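Local coordinates for FAD-binding oxidoreductase (Gulosibacter chungangensis, PDB 7PBG), which oxidises 4-ethylphenol and related 4-alkylphenols with a covalently bound FAD, probably by dehydrogenating the side chain to give 4-vinylphenols, at residues V38-Y41 against D42-P46; P300-D303 against E304-Q307; S453-E456 against T457-T461; D484-A487 against E488-S491. One frame throughout, in Å; residues are numbered along the deposited sequence.

Followed from the N terminus, the four contacts lie in series, each made within one continuous run of eight or nine residues, so none nests in or crosses another. Interaction 1 closes the turn by which helix 35-39 passes into the loop ahead of strand 57-59. Interaction 2 caps the start of helix 303-313, far out on the molecule. Interaction 3 joins successive turns near the beginning of helix 451-470, and interaction 4 finishes the short helix 483-489. Interactions 1 and 3 meet directly, with Pro-46 O packed 3.6 Å from Arg-454 CG. Interactions 3 and 4 come within about 5 Å at their nearest atoms without touching. Interaction 2 touches none of the others.

Interaction 1 (V38-Y41 against D42-P46); sequences VSEY and DDKFP
Lys-44 folds back over the turn and donates from NZ to the backbone oxygen Glu-40 O at 3.1 Å, arriving 32° out of the carbonyl plane. Its chain, bent at chi2 (-55°), makes that return possible, and a lysine is long and flexible enough for the task. NZ also donates to a water 2.8 Å away that sits within reach of Ser-39 O and Asp-42 O. The Glu-40 carboxylate stays apart, with OE2 6.3 Å from NZ. The backbone here makes a type I beta turn from Ser-39 to Asp-42, held by Asp-42 N to Ser-39 O at 3.1 Å; it leads out of helix 35-39. Asp-42 lays its carboxylate alongside Ser-39, with OD2 3.9 Å from Ser-39 CB, and the same oxygen forms a salt bridge with Arg-4. The ring of Tyr-41 turns its edge to Val-38 O, which lies in the ring plane, while the hydroxyl bonds to His-106 and Trp-60; this buried tyrosine side chain is about 9 Å from the FAD. Farther on, Asp-43 OD1 accepts from Phe-45 N at 2.9 Å in an Asx turn, and OD2 is hydrogen-bonded to His-479 NE2.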
loop_
_atom_site.group_PDB
_atom_site.type_symbol
_atom_site.label_atom_id
_atom_site.label_comp_id
_atom_site.label_asym_id
_atom_site.label_seq_id
_atom_site.Cartn_x
_atom_site.Cartn_y
_atom_site.Cartn_z
ATOM N N VAL A 38 -31.848 -2.654 -19.294
ATOM C CA VAL A 38 -30.411 -2.395 -19.601
ATOM C C VAL A 38 -30.106 -0.888 -19.585
ATOM O O VAL A 38 -28.992 -0.511 -19.164
ATOM C CB VAL A 38 -29.954 -3.072 -20.894
ATOM C CG1 VAL A 38 -28.470 -2.869 -21.154
ATOM C CG2 VAL A 38 -30.280 -4.555 -20.882
ATOM N N SER A 39 -31.051 -0.034 -19.997
ATOM C CA SER A 39 -30.826 1.421 -20.157
ATOM C C SER A 39 -30.568 2.057 -18.797
ATOM O O SER A 39 -29.910 3.106 -18.772
ATOM C CB SER A 39 -31.980 2.115 -20.890
ATOM O OG SER A 39 -33.193 1.974 -20.187
ATOM N N GLU A 40 -31.076 1.442 -17.734
ATOM C CA GLU A 40 -30.783 1.841 -16.333
ATOM C C GLU A 40 -29.255 1.905 -16.126
ATOM O O GLU A 40 -28.805 2.620 -15.203
ATOM C CB GLU A 40 -31.419 0.836 -15.383
ATOM C CG GLU A 40 -31.321 1.203 -13.918
ATOM C CD GLU A 40 -32.245 0.378 -13.022
ATOM O OE1 GLU A 40 -33.427 0.167 -13.410
ATOM O OE2 GLU A 40 -31.790 -0.066 -11.942
ATOM N N TYR A 41 -28.503 1.114 -16.877
ATOM C CA TYR A 41 -27.041 0.910 -16.650
ATOM C C TYR A 41 -26.249 1.761 -17.641
ATOM O O TYR A 41 -25.014 1.680 -17.627
ATOM C CB TYR A 41 -26.675 -0.583 -16.678
ATOM C CG TYR A 41 -27.205 -1.339 -15.499
ATOM C CD1 TYR A 41 -26.503 -1.407 -14.310
ATOM C CD2 TYR A 41 -28.485 -1.878 -15.536
ATOM C CE1 TYR A 41 -26.991 -2.113 -13.221
ATOM C CE2 TYR A 41 -28.987 -2.574 -14.456
ATOM C CZ TYR A 41 -28.247 -2.686 -13.290
ATOM O OH TYR A 41 -28.765 -3.360 -12.214
ATOM N N ASP A 42 -26.902 2.514 -18.527
ATOM C CA ASP A 42 -26.185 3.537 -19.331
ATOM C C ASP A 42 -25.686 4.662 -18.396
ATOM O O ASP A 42 -26.258 4.890 -17.326
ATOM C CB ASP A 42 -27.098 4.125 -20.408
ATOM C CG ASP A 42 -27.548 3.114 -21.456
ATOM O OD1 ASP A 42 -26.920 2.015 -21.553
ATOM O OD2 ASP A 42 -28.514 3.458 -22.186
ATOM N N ASP A 43 -24.611 5.345 -18.787
ATOM C CA ASP A 43 -24.005 6.400 -17.959
ATOM C C ASP A 43 -25.082 7.440 -17.647
ATOM O O ASP A 43 -25.694 7.974 -18.606
ATOM C CB ASP A 43 -22.825 7.013 -18.728
ATOM C CG ASP A 43 -21.950 7.981 -17.974
ATOM O OD1 ASP A 43 -22.318 8.320 -16.801
ATOM O OD2 ASP A 43 -20.854 8.370 -18.565
ATOM N N LYS A 44 -25.248 7.801 -16.368
ATOM C CA LYS A 44 -26.184 8.879 -15.987
ATOM C C LYS A 44 -25.692 10.240 -16.480
ATOM O O LYS A 44 -26.552 11.126 -16.734
ATOM C CB LYS A 44 -26.394 8.918 -14.476
ATOM C CG LYS A 44 -26.920 7.639 -13.857
ATOM C CD LYS A 44 -28.197 7.144 -14.468
ATOM C CE LYS A 44 -28.864 6.043 -13.659
ATOM N NZ LYS A 44 -29.940 5.400 -14.452
ATOM N N PHE A 45 -24.356 10.414 -16.590
ATOM C CA PHE A 45 -23.644 11.674 -16.940
ATOM C C PHE A 45 -22.777 11.421 -18.149
ATOM O O PHE A 45 -21.549 11.580 -18.127
ATOM C CB PHE A 45 -22.794 12.228 -15.793
ATOM C CG PHE A 45 -23.493 12.539 -14.502
ATOM C CD1 PHE A 45 -24.874 12.576 -14.380
ATOM C CD2 PHE A 45 -22.721 12.751 -13.375
ATOM C CE1 PHE A 45 -25.465 12.874 -13.163
ATOM C CE2 PHE A 45 -23.318 13.039 -12.163
ATOM C CZ PHE A 45 -24.672 13.107 -12.056
ATOM N N PRO A 46 -23.430 11.166 -19.302
ATOM C CA PRO A 46 -22.703 11.021 -20.557
ATOM C C PRO A 46 -22.126 12.344 -21.052
ATOM O O PRO A 46 -22.597 13.409 -20.741
ATOM C CB PRO A 46 -23.792 10.501 -21.491
ATOM C CG PRO A 46 -25.026 11.193 -20.998
ATOM C CD PRO A 46 -24.888 11.096 -19.488
HETATM O O HOH W 1 -29.037 5.164 -17.054
HETATM O O HOH W 2 -24.767 0.551 -20.585
#

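Interaction 2 (P300-D303 against E304-Q307); sequences PLTD and EAKQ
The carboxylate of Glu-304 curls back along the helix start and brings OE2 to 3.5 Å from Thr-302 CB, an approach to carbon. The other flat acid, Asp-303, turns OD1 to two waters, and the two carboxylates, of like charge, stay 5.8 Å apart from Asp-303 OD2 to Glu-304 OE2. Thr-302 is the N-cap of helix 303-313. Its OG1 accepts from Ala-305 N at 3.0 Å, with an N-H...O angle of 154°, and so occupies an amide of the first turn that has no preceding helical carbonyl to use. A chi1 of 66° swings the hydroxyl over the helix end. Threonine suits the site because its methyl CG2 then sits beside the backbone N, leaving OG1 to cap. Acids at the two positions that follow would interact favourably with the positive end of the helix dipole. Regular helical bonding starts with Lys-306 N to Thr-302 O and Gln-307 N to Asp-303 O.

Leu-301 gives the cap an apolar side. Its CB packs 3.8 Å from Lys-306 CE, and CD2 reaches the methyl of Ala-305; around them lie Gln-295 of the preceding loop and Thr-282 of helix 281-288. The Lys-306 chain is fully stretched past CG, so its methylenes run past Thr-302 O before NZ meets three waters. Lys-306 NZ stays 4.9 Å from Asp-303 OD1, and two waters link them: one also lies by Leu-301 O, the other is 3.0 Å from both NZ and OD1.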
loop_
_atom_site.group_PDB
_atom_site.type_symbol
_atom_site.label_atom_id
_atom_site.label_comp_id
_atom_site.label_asym_id
_atom_site.label_seq_id
_atom_site.Cartn_x
_atom_site.Cartn_y
_atom_site.Cartn_z
ATOM N N PRO A 300 -21.503 32.614 -17.609
ATOM C CA PRO A 300 -20.637 32.277 -16.484
ATOM C C PRO A 300 -20.940 33.079 -15.219
ATOM O O PRO A 300 -21.323 34.268 -15.266
ATOM C CB PRO A 300 -19.213 32.629 -17.005
ATOM C CG PRO A 300 -19.322 32.494 -18.489
ATOM C CD PRO A 300 -20.745 32.867 -18.850
ATOM N N LEU A 301 -20.720 32.447 -14.074
ATOM C CA LEU A 301 -20.975 33.115 -12.786
ATOM C C LEU A 301 -20.084 34.343 -12.703
ATOM O O LEU A 301 -18.891 34.243 -12.997
ATOM C CB LEU A 301 -20.718 32.143 -11.638
ATOM C CG LEU A 301 -21.722 30.994 -11.547
ATOM C CD1 LEU A 301 -21.200 29.856 -10.688
ATOM C CD2 LEU A 301 -23.061 31.468 -11.041
ATOM N N THR A 302 -20.663 35.479 -12.327
ATOM C CA THR A 302 -19.914 36.740 -12.190
ATOM C C THR A 302 -19.236 36.756 -10.824
ATOM O O THR A 302 -19.637 35.989 -9.945
ATOM C CB THR A 302 -20.855 37.935 -12.389
ATOM O OG1 THR A 302 -21.768 37.909 -11.294
ATOM C CG2 THR A 302 -21.589 37.884 -13.720
ATOM N N ASP A 303 -18.204 37.586 -10.657
ATOM C CA ASP A 303 -17.617 37.853 -9.325
ATOM C C ASP A 303 -18.733 38.298 -8.378
ATOM O O ASP A 303 -18.709 37.942 -7.200
ATOM C CB ASP A 303 -16.513 38.902 -9.411
ATOM C CG ASP A 303 -15.287 38.408 -10.160
ATOM O OD1 ASP A 303 -15.272 37.228 -10.550
ATOM O OD2 ASP A 303 -14.366 39.214 -10.373
ATOM N N GLU A 304 -19.675 39.103 -8.865
ATOM C CA GLU A 304 -20.702 39.629 -7.963
ATOM C C GLU A 304 -21.597 38.464 -7.499
ATOM O O GLU A 304 -22.007 38.476 -6.293
ATOM C CB GLU A 304 -21.502 40.737 -8.646
ATOM C CG GLU A 304 -20.679 41.989 -8.907
ATOM C CD GLU A 304 -19.763 41.959 -10.126
ATOM O OE1 GLU A 304 -18.913 42.885 -10.222
ATOM O OE2 GLU A 304 -19.859 41.020 -10.988
ATOM N N ALA A 305 -21.895 37.496 -8.364
ATOM C CA ALA A 305 -22.717 36.316 -7.974
ATOM C C ALA A 305 -21.959 35.520 -6.912
ATOM O O ALA A 305 -22.582 35.129 -5.934
ATOM C CB ALA A 305 -23.086 35.429 -9.153
ATOM N N LYS A 306 -20.646 35.355 -7.053
ATOM C CA LYS A 306 -19.858 34.559 -6.077
ATOM C C LYS A 306 -19.821 35.314 -4.748
ATOM O O LYS A 306 -19.890 34.674 -3.720
ATOM C CB LYS A 306 -18.487 34.238 -6.673
ATOM C CG LYS A 306 -18.599 33.323 -7.883
ATOM C CD LYS A 306 -17.285 33.223 -8.622
ATOM C CE LYS A 306 -17.325 32.405 -9.897
ATOM N NZ LYS A 306 -15.983 32.414 -10.570
ATOM N N GLN A 307 -19.734 36.623 -4.790
ATOM C CA GLN A 307 -19.712 37.464 -3.579
ATOM C C GLN A 307 -21.077 37.342 -2.902
ATOM O O GLN A 307 -21.133 37.310 -1.680
ATOM C CB GLN A 307 -19.342 38.909 -3.883
ATOM C CG GLN A 307 -18.977 39.659 -2.619
ATOM C CD GLN A 307 -17.736 39.102 -1.949
ATOM O OE1 GLN A 307 -16.684 38.968 -2.586
ATOM N NE2 GLN A 307 -17.843 38.763 -0.676
HETATM O O HOH W 3 -17.183 32.082 -13.202
HETATM O O HOH W 4 -16.474 35.128 -12.176
HETATM O O HOH W 5 -14.086 34.599 -9.917
#

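Interaction 3 (S453-E456 against T457-T461); sequences SRKE and TLDMT
Ser-453 O accepts twice from Thr-457: from OG1 at 2.8 Å and from N at 2.9 Å, the two donors reaching it from opposite faces of the carbonyl plane. With OG1 anti to its own carbonyl carbon (chi1 -58°), the threonine hydroxyl is directed back to the preceding turn. That suits a buried position, since the hydroxyl proton is used within the helix. Thr-461 does the same one turn later, its OG1 donating to Thr-457 O at 2.7 Å. All this belongs to helix 451-470, whose i to i+4 backbone ladder runs on through Leu-458, Asp-459 and Met-460, and which packs Thr-457 and Thr-461 on Phe-396, in the strand that carries the covalent flavin ligand His-395.

On the more exposed flank the same four-residue spacing makes a salt bridge. Lys-455 NZ donates at 2.7 Å to the syn lone pair of Asp-459 OD2, its chain bent at chi3 and chi4 to get there. A water, with more acceptors in reach than protons, lies 2.7 Å from Asp-459 OD2 and weakly contacts Glu-456 OE1. Glu-456 OE2 bonds to His-423, Ser-453 OG takes Asp-447 N, and the Arg-454 guanidinium is shared between Asp-49 and Thr-448 O.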
loop_
_atom_site.group_PDB
_atom_site.type_symbol
_atom_site.label_atom_id
_atom_site.label_comp_id
_atom_site.label_asym_id
_atom_site.label_seq_id
_atom_site.Cartn_x
_atom_site.Cartn_y
_atom_site.Cartn_z
ATOM N N SER A 453 -23.930 20.906 -24.457
ATOM C CA SER A 453 -23.295 21.037 -23.121
ATOM C C SER A 453 -22.343 19.847 -22.922
ATOM O O SER A 453 -21.233 20.063 -22.390
ATOM C CB SER A 453 -24.287 21.126 -22.006
ATOM O OG SER A 453 -23.617 21.397 -20.783
ATOM N N ARG A 454 -22.749 18.659 -23.371
ATOM C CA ARG A 454 -21.884 17.454 -23.331
ATOM C C ARG A 454 -20.604 17.795 -24.118
ATOM O O ARG A 454 -19.483 17.566 -23.627
ATOM C CB ARG A 454 -22.588 16.228 -23.919
ATOM C CG ARG A 454 -23.808 15.746 -23.141
ATOM C CD ARG A 454 -24.420 14.578 -23.898
ATOM N NE ARG A 454 -25.678 14.181 -23.290
ATOM C CZ ARG A 454 -26.665 13.553 -23.881
ATOM N NH1 ARG A 454 -26.552 13.122 -25.131
ATOM N NH2 ARG A 454 -27.750 13.287 -23.183
ATOM N N LYS A 455 -20.727 18.355 -25.318
ATOM C CA LYS A 455 -19.534 18.572 -26.187
ATOM C C LYS A 455 -18.622 19.627 -25.564
ATOM O O LYS A 455 -17.379 19.423 -25.551
ATOM C CB LYS A 455 -19.946 19.026 -27.591
ATOM C CG LYS A 455 -18.774 19.453 -28.466
ATOM C CD LYS A 455 -19.168 19.637 -29.908
ATOM C CE LYS A 455 -18.366 20.719 -30.604
ATOM N NZ LYS A 455 -16.916 20.450 -30.529
ATOM N N GLU A 456 -19.193 20.698 -25.016
ATOM C CA GLU A 456 -18.414 21.774 -24.379
ATOM C C GLU A 456 -17.648 21.159 -23.210
ATOM O O GLU A 456 -16.488 21.490 -23.039
ATOM C CB GLU A 456 -19.285 22.926 -23.882
ATOM C CG GLU A 456 -19.775 23.851 -25.001
ATOM C CD GLU A 456 -18.677 24.287 -25.958
ATOM O OE1 GLU A 456 -18.800 23.998 -27.187
ATOM O OE2 GLU A 456 -17.686 24.854 -25.484
ATOM N N THR A 457 -18.305 20.295 -22.441
ATOM C CA THR A 457 -17.666 19.680 -21.253
ATOM C C THR A 457 -16.521 18.770 -21.675
ATOM O O THR A 457 -15.446 18.834 -21.067
ATOM C CB THR A 457 -18.696 18.932 -20.415
ATOM O OG1 THR A 457 -19.663 19.922 -20.080
ATOM C CG2 THR A 457 -18.097 18.328 -19.163
ATOM N N LEU A 458 -16.756 17.920 -22.670
ATOM C CA LEU A 458 -15.697 17.034 -23.170
ATOM C C LEU A 458 -14.559 17.865 -23.755
ATOM O O LEU A 458 -13.380 17.569 -23.424
ATOM C CB LEU A 458 -16.261 16.094 -24.227
ATOM C CG LEU A 458 -15.233 15.161 -24.843
ATOM C CD1 LEU A 458 -14.440 14.402 -23.774
ATOM C CD2 LEU A 458 -15.907 14.216 -25.822
ATOM N N ASP A 459 -14.846 18.829 -24.636
ATOM C CA ASP A 459 -13.771 19.667 -25.229
ATOM C C ASP A 459 -12.981 20.385 -24.138
ATOM O O ASP A 459 -11.736 20.417 -24.224
ATOM C CB ASP A 459 -14.334 20.705 -26.184
ATOM C CG ASP A 459 -14.859 20.098 -27.467
ATOM O OD1 ASP A 459 -14.639 18.879 -27.674
ATOM O OD2 ASP A 459 -15.526 20.857 -28.226
ATOM N N MET A 460 -13.685 20.985 -23.171
ATOM C CA MET A 460 -13.051 21.695 -22.042
ATOM C C MET A 460 -12.094 20.735 -21.333
ATOM O O MET A 460 -10.941 21.082 -21.088
ATOM C CB MET A 460 -14.082 22.174 -21.023
ATOM C CG MET A 460 -13.460 22.886 -19.826
ATOM S SD MET A 460 -14.663 23.071 -18.516
ATOM C CE MET A 460 -14.874 21.408 -17.896
ATOM N N THR A 461 -12.575 19.550 -20.992
ATOM C CA THR A 461 -11.799 18.583 -20.185
ATOM C C THR A 461 -10.578 18.095 -20.971
ATOM O O THR A 461 -9.507 17.962 -20.374
ATOM C CB THR A 461 -12.668 17.435 -19.708
ATOM O OG1 THR A 461 -13.774 18.046 -19.050
ATOM C CG2 THR A 461 -11.927 16.500 -18.767
HETATM O O HOH W 6 -15.824 23.510 -27.633
#

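Interaction 4 (D484-A487 against E488-S491); sequences DQVA and ETYS
Val-486 O, at the C-terminal end of helix 483-489, is met by two donors of Thr-489. The hydroxyl OG1 comes in the carbonyl plane, on a lone pair, at 2.6 Å, whereas the amide N stands 60° out of that plane at 2.9 Å. Here the helix passes from i to i+4 bonding to i to i+3 bonds, as in a 3-10 turn, and then ends: Thr-489 N keeps a weak bond to Gln-485 O, and Tyr-490 N turns to Ala-487 O at 3.1 Å. Threonine fits this place because, with its chi1 at 66°, the hydroxyl is brought round to the acceptor its own amide already uses.

The close-packed side is that of Val-486 and Tyr-490, which extend in roughly the same direction from successive turns. Val-486 CG1 rests 4.2 Å from Tyr-490 CE2, while Val-486 O lies at the ring edge, 3.4 Å from Tyr-490 CD2. Tyr-490 OH bonds to Ile-475 O, and Leu-212 and Met-196 of the second subunit pack on the valine and the tyrosine, so this helix end forms part of the dimer interface.

Asp-484 and Glu-488 make the looser, exposed flank, though Asp-484 OD1 bonds to Trp-522 NE1. Their backbones are joined by Glu-488 N to Asp-484 O. A water lies 2.6 Å from Asp-484 O and has at most a weak bond to Glu-488 OE1. The Glu-488 chain bends at chi2 (86°). Beyond, Tyr-490 centres an inverse gamma turn in which Ser-491 N makes a weak bond to Thr-489 O at 2.9 Å.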
loop_
_atom_site.group_PDB
_atom_site.type_symbol
_atom_site.label_atom_id
_atom_site.label_comp_id
_atom_site.label_asym_id
_atom_site.label_seq_id
_atom_site.Cartn_x
_atom_site.Cartn_y
_atom_site.Cartn_z
ATOM N N ASP A 484 -8.020 6.873 -22.960
ATOM C CA ASP A 484 -6.871 6.736 -23.877
ATOM C C ASP A 484 -6.030 7.999 -23.804
ATOM O O ASP A 484 -4.751 7.927 -23.847
ATOM C CB ASP A 484 -7.320 6.462 -25.313
ATOM C CG ASP A 484 -7.576 4.990 -25.593
ATOM O OD1 ASP A 484 -7.118 4.108 -24.805
ATOM O OD2 ASP A 484 -8.236 4.726 -26.605
ATOM N N GLN A 485 -6.692 9.164 -23.785
ATOM C CA GLN A 485 -5.955 10.442 -23.741
ATOM C C GLN A 485 -5.115 10.473 -22.453
ATOM O O GLN A 485 -3.912 10.833 -22.469
ATOM C CB GLN A 485 -6.871 11.662 -23.790
ATOM C CG GLN A 485 -6.087 12.961 -23.750
ATOM C CD GLN A 485 -6.952 14.204 -23.732
ATOM O OE1 GLN A 485 -8.193 14.131 -23.659
ATOM N NE2 GLN A 485 -6.300 15.354 -23.675
ATOM N N VAL A 486 -5.726 10.146 -21.338
ATOM C CA VAL A 486 -4.983 10.198 -20.044
ATOM C C VAL A 486 -3.863 9.139 -20.065
ATOM O O VAL A 486 -2.727 9.446 -19.709
ATOM C CB VAL A 486 -5.949 10.042 -18.845
ATOM C CG1 VAL A 486 -5.163 9.905 -17.539
ATOM C CG2 VAL A 486 -6.926 11.195 -18.794
ATOM N N ALA A 487 -4.128 7.913 -20.513
ATOM C CA ALA A 487 -3.102 6.851 -20.542
ATOM C C ALA A 487 -1.929 7.374 -21.370
ATOM O O ALA A 487 -0.768 7.158 -20.995
ATOM C CB ALA A 487 -3.638 5.554 -21.079
ATOM N N GLU A 488 -2.222 8.096 -22.440
ATOM C CA GLU A 488 -1.176 8.576 -23.386
ATOM C C GLU A 488 -0.312 9.646 -22.725
ATOM O O GLU A 488 0.852 9.819 -23.117
ATOM C CB GLU A 488 -1.833 9.088 -24.677
ATOM C CG GLU A 488 -0.823 9.460 -25.750
ATOM C CD GLU A 488 -0.330 8.338 -26.677
ATOM O OE1 GLU A 488 -0.766 7.151 -26.518
ATOM O OE2 GLU A 488 0.530 8.634 -27.554
ATOM N N THR A 489 -0.788 10.305 -21.684
ATOM C CA THR A 489 0.071 11.310 -20.985
ATOM C C THR A 489 1.182 10.655 -20.161
ATOM O O THR A 489 2.193 11.348 -19.889
ATOM C CB THR A 489 -0.738 12.268 -20.105
ATOM O OG1 THR A 489 -1.337 11.585 -19.008
ATOM C CG2 THR A 489 -1.785 13.019 -20.896
ATOM N N TYR A 490 1.067 9.382 -19.819
ATOM C CA TYR A 490 2.108 8.655 -19.041
ATOM C C TYR A 490 3.150 8.108 -20.013
ATOM O O TYR A 490 3.290 6.892 -20.184
ATOM C CB TYR A 490 1.463 7.582 -18.170
ATOM C CG TYR A 490 0.680 8.123 -17.001
ATOM C CD1 TYR A 490 1.280 8.282 -15.755
ATOM C CD2 TYR A 490 -0.642 8.499 -17.146
ATOM C CE1 TYR A 490 0.573 8.805 -14.689
ATOM C CE2 TYR A 490 -1.360 9.033 -16.100
ATOM C CZ TYR A 490 -0.756 9.158 -14.855
ATOM O OH TYR A 490 -1.448 9.693 -13.820
ATOM N N SER A 491 3.814 9.027 -20.700
ATOM C CA SER A 491 4.528 8.724 -21.969
ATOM C C SER A 491 5.977 8.311 -21.734
ATOM O O SER A 491 6.630 7.946 -22.726
ATOM C CB SER A 491 4.465 9.898 -22.890
ATOM O OG SER A 491 5.175 10.946 -22.336
HETATM O O HOH W 7 -3.584 5.853 -24.952
#